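Local coordinates for glycosylation Associate Protein 3 (Streptococcus agalactiae serotype V, PDB 6OYC) that probably works with its Gap1 and Gap2 partners in the glycosylation and accessory Sec export of a bacterial surface adhesin, at residues Q161-L166 with K223-A228. Sequence-based numbering, arbitrary orientation.
Sequences QDVLNL and KINVIA
K223 starts the pairing: its backbone N meets D162 O at 2.9 Å, and its own carbonyl then takes the N-H of L164 from the other strand. Its side chain has little to do with this neighbour; kinked by its turn about CB-CG, it heads the other way, and NZ bonds to R246 O and T248 OG1. On the opposite face of the sheet, I224 lays CG1 against L164 CB at 4.1 Å, and both turn to the apolar side, where L212 of helix 206-218 packs on I224 and L166. N225 grips the partner strand with both backbone groups, N to L164 O and O to L166 N, each about 2.8 Å. One residue bonding through N and O to residues i and i+2 of its neighbour is the pattern of parallel strands, whose short segments here run 15° apart. Strands 163-168 and 223-227 lie in the interior of a five-stranded parallel sheet with order 2-1-3-4-5 and with helices such as 206-218 and 231-243 packed on it, an alpha/beta layout recalling alpha/beta-hydrolase-like folds. The side chain of N225 adds a rung of its own: ND2 reaches N165 OD1 at 3.0 Å with an N-H...O angle of 158°. With CG anti to the carbonyl carbon in both residues, the two side chains run alongside each other; chi2 and the ND2-OD1 bond bring the amides almost into one plane (18°). N165 ND2 bonds in turn to K189 O, so that amide is held at both ends and its flip is fixed. V163 CG1 comes up beside N225 ND2 at 3.5 Å. Next, V226 turns back to the apolar face, its CG2 a loose 4.3 Å from L166 CB. I227 N bonds to L166 O, and the ladder runs on to L168, while I227 CD1 swings back to N165 CB at 3.9 Å.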
ATOM      1  N   GLN C 161       4.041 -32.232 -10.358  1.00 84.69           N
ATOM      2  CA  GLN C 161       3.463 -30.971 -10.801  1.00 75.47           C
ATOM      3  C   GLN C 161       4.321 -30.376 -11.909  1.00 70.60           C
ATOM      4  O   GLN C 161       5.540 -30.241 -11.759  1.00 69.47           O
ATOM      5  CB  GLN C 161       3.353 -29.992  -9.634  1.00 71.67           C
ATOM      6  CG  GLN C 161       2.154 -29.064  -9.706  1.00 71.64           C
ATOM      7  CD  GLN C 161       2.045 -28.140  -8.504  1.00 67.55           C
ATOM      8  OE1 GLN C 161       2.154 -28.574  -7.352  1.00 65.12           O
ATOM      9  NE2 GLN C 161       1.824 -26.854  -8.769  1.00 61.90           N
ATOM     10  N   ASP C 162       3.687 -30.023 -13.026  1.00 70.64           N
ATOM     11  CA  ASP C 162       4.405 -29.458 -14.164  1.00 71.19           C
ATOM     12  C   ASP C 162       4.451 -27.934 -14.143  1.00 66.01           C
ATOM     13  O   ASP C 162       5.447 -27.343 -14.578  1.00 62.82           O
ATOM     14  CB  ASP C 162       3.773 -29.939 -15.476  1.00 69.30           C
ATOM     15  CG  ASP C 162       2.322 -29.483 -15.636  1.00 80.81           C
ATOM     16  OD1 ASP C 162       1.902 -29.262 -16.796  1.00 83.74           O
ATOM     17  OD2 ASP C 162       1.601 -29.346 -14.616  1.00 85.94           O
ATOM     18  N   VAL C 163       3.404 -27.279 -13.650  1.00 67.72           N
ATOM     19  CA  VAL C 163       3.319 -25.825 -13.641  1.00 63.58           C
ATOM     20  C   VAL C 163       3.086 -25.361 -12.210  1.00 60.68           C
ATOM     21  O   VAL C 163       2.286 -25.953 -11.472  1.00 58.13           O
ATOM     22  CB  VAL C 163       2.197 -25.318 -14.574  1.00 63.11           C
ATOM     23  CG1 VAL C 163       2.238 -23.807 -14.703  1.00 56.23           C
ATOM     24  CG2 VAL C 163       2.304 -25.969 -15.944  1.00 65.30           C
ATOM     25  N   LEU C 164       3.805 -24.319 -11.812  1.00 50.46           N
ATOM     26  CA  LEU C 164       3.466 -23.542 -10.630  1.00 55.46           C
ATOM     27  C   LEU C 164       3.061 -22.142 -11.076  1.00 51.76           C
ATOM     28  O   LEU C 164       3.849 -21.434 -11.722  1.00 48.30           O
ATOM     29  CB  LEU C 164       4.628 -23.477  -9.644  1.00 54.21           C
ATOM     30  CG  LEU C 164       4.296 -22.586  -8.456  1.00 52.86           C
ATOM     31  CD1 LEU C 164       3.123 -23.157  -7.664  1.00 54.27           C
ATOM     32  CD2 LEU C 164       5.522 -22.387  -7.583  1.00 56.79           C
ATOM     33  N   ASN C 165       1.834 -21.757 -10.753  1.00 51.89           N
ATOM     34  CA  ASN C 165       1.327 -20.420 -11.045  1.00 52.51           C
ATOM     35  C   ASN C 165       1.284 -19.646  -9.734  1.00 49.38           C
ATOM     36  O   ASN C 165       0.473 -19.941  -8.853  1.00 50.98           O
ATOM     37  CB  ASN C 165      -0.034 -20.491 -11.723  1.00 50.48           C
ATOM     38  CG  ASN C 165       0.043 -21.131 -13.098  1.00 54.98           C
ATOM     39  OD1 ASN C 165       0.895 -20.770 -13.918  1.00 48.06           O
ATOM     40  ND2 ASN C 165      -0.838 -22.097 -13.352  1.00 57.87           N
ATOM     41  N   LEU C 166       2.189 -18.687  -9.597  1.00 47.70           N
ATOM     42  CA  LEU C 166       2.336 -17.888  -8.389  1.00 49.42           C
ATOM     43  C   LEU C 166       1.621 -16.560  -8.608  1.00 45.00           C
ATOM     44  O   LEU C 166       2.028 -15.769  -9.462  1.00 43.33           O
ATOM     45  CB  LEU C 166       3.814 -17.664  -8.088  1.00 48.18           C
ATOM     46  CG  LEU C 166       4.291 -17.958  -6.677  1.00 53.43           C
ATOM     47  CD1 LEU C 166       3.842 -19.359  -6.258  1.00 55.62           C
ATOM     48  CD2 LEU C 166       5.798 -17.829  -6.617  1.00 51.48           C
ATOM     49  N   LYS C 223       7.735 -25.612 -14.407  1.00 54.60           N
ATOM     50  CA  LYS C 223       7.581 -24.262 -14.928  1.00 56.86           C
ATOM     51  C   LYS C 223       6.930 -23.393 -13.859  1.00 55.08           C
ATOM     52  O   LYS C 223       5.893 -23.764 -13.295  1.00 55.09           O
ATOM     53  CB  LYS C 223       6.737 -24.251 -16.203  1.00 55.17           C
ATOM     54  CG  LYS C 223       6.546 -22.854 -16.809  1.00 54.37           C
ATOM     55  CD  LYS C 223       7.889 -22.119 -16.939  1.00 56.58           C
ATOM     56  CE  LYS C 223       7.743 -20.711 -17.509  1.00 49.35           C
ATOM     57  NZ  LYS C 223       9.095 -20.081 -17.656  1.00 51.08           N
ATOM     58  N   ILE C 224       7.554 -22.257 -13.563  1.00 52.20           N
ATOM     59  CA  ILE C 224       7.000 -21.274 -12.642  1.00 48.35           C
ATOM     60  C   ILE C 224       6.600 -20.040 -13.440  1.00 47.97           C
ATOM     61  O   ILE C 224       7.420 -19.454 -14.160  1.00 49.68           O
ATOM     62  CB  ILE C 224       7.991 -20.914 -11.529  1.00 49.38           C
ATOM     63  CG1 ILE C 224       8.373 -22.168 -10.739  1.00 53.80           C
ATOM     64  CG2 ILE C 224       7.388 -19.847 -10.589  1.00 48.08           C
ATOM     65  CD1 ILE C 224       9.288 -21.884  -9.556  1.00 47.43           C
ATOM     66  N   ASN C 225       5.335 -19.665 -13.329  1.00 48.25           N
ATOM     67  CA  ASN C 225       4.838 -18.391 -13.821  1.00 46.69           C
ATOM     68  C   ASN C 225       4.511 -17.507 -12.624  1.00 46.55           C
ATOM     69  O   ASN C 225       3.862 -17.955 -11.669  1.00 46.38           O
ATOM     70  CB  ASN C 225       3.604 -18.582 -14.698  1.00 44.74           C
ATOM     71  CG  ASN C 225       3.866 -19.487 -15.874  1.00 47.35           C
ATOM     72  OD1 ASN C 225       4.638 -19.151 -16.769  1.00 49.59           O
ATOM     73  ND2 ASN C 225       3.204 -20.639 -15.891  1.00 49.01           N
ATOM     74  N   VAL C 226       4.986 -16.270 -12.658  1.00 44.12           N
ATOM     75  CA  VAL C 226       4.689 -15.291 -11.620  1.00 41.23           C
ATOM     76  C   VAL C 226       3.746 -14.262 -12.234  1.00 40.47           C
ATOM     77  O   VAL C 226       4.124 -13.541 -13.168  1.00 37.60           O
ATOM     78  CB  VAL C 226       5.967 -14.653 -11.065  1.00 41.74           C
ATOM     79  CG1 VAL C 226       5.627 -13.620 -10.016  1.00 40.06           C
ATOM     80  CG2 VAL C 226       6.871 -15.738 -10.467  1.00 41.40           C
ATOM     81  N   ILE C 227       2.500 -14.247 -11.741  1.00 41.07           N
ATOM     82  CA  ILE C 227       1.419 -13.395 -12.234  1.00 38.46           C
ATOM     83  C   ILE C 227       1.165 -12.265 -11.242  1.00 42.85           C
ATOM     84  O   ILE C 227       1.095 -12.496 -10.026  1.00 41.48           O
ATOM     85  CB  ILE C 227       0.125 -14.203 -12.441  1.00 44.48           C
ATOM     86  CG1 ILE C 227       0.366 -15.389 -13.375  1.00 48.01           C
ATOM     87  CG2 ILE C 227      -1.004 -13.311 -12.947  1.00 41.15           C
ATOM     88  CD1 ILE C 227      -0.114 -16.694 -12.793  1.00 45.38           C
ATOM     89  N   ALA C 228       0.986 -11.050 -11.764  1.00 44.67           N
ATOM     90  CA  ALA C 228       0.609  -9.904 -10.944  1.00 40.87           C
ATOM     91  C   ALA C 228      -0.404  -9.033 -11.680  1.00 40.57           C
ATOM     92  O   ALA C 228      -0.557  -9.115 -12.900  1.00 40.17           O
ATOM     93  CB  ALA C 228       1.827  -9.074 -10.562  1.00 41.18           C
TER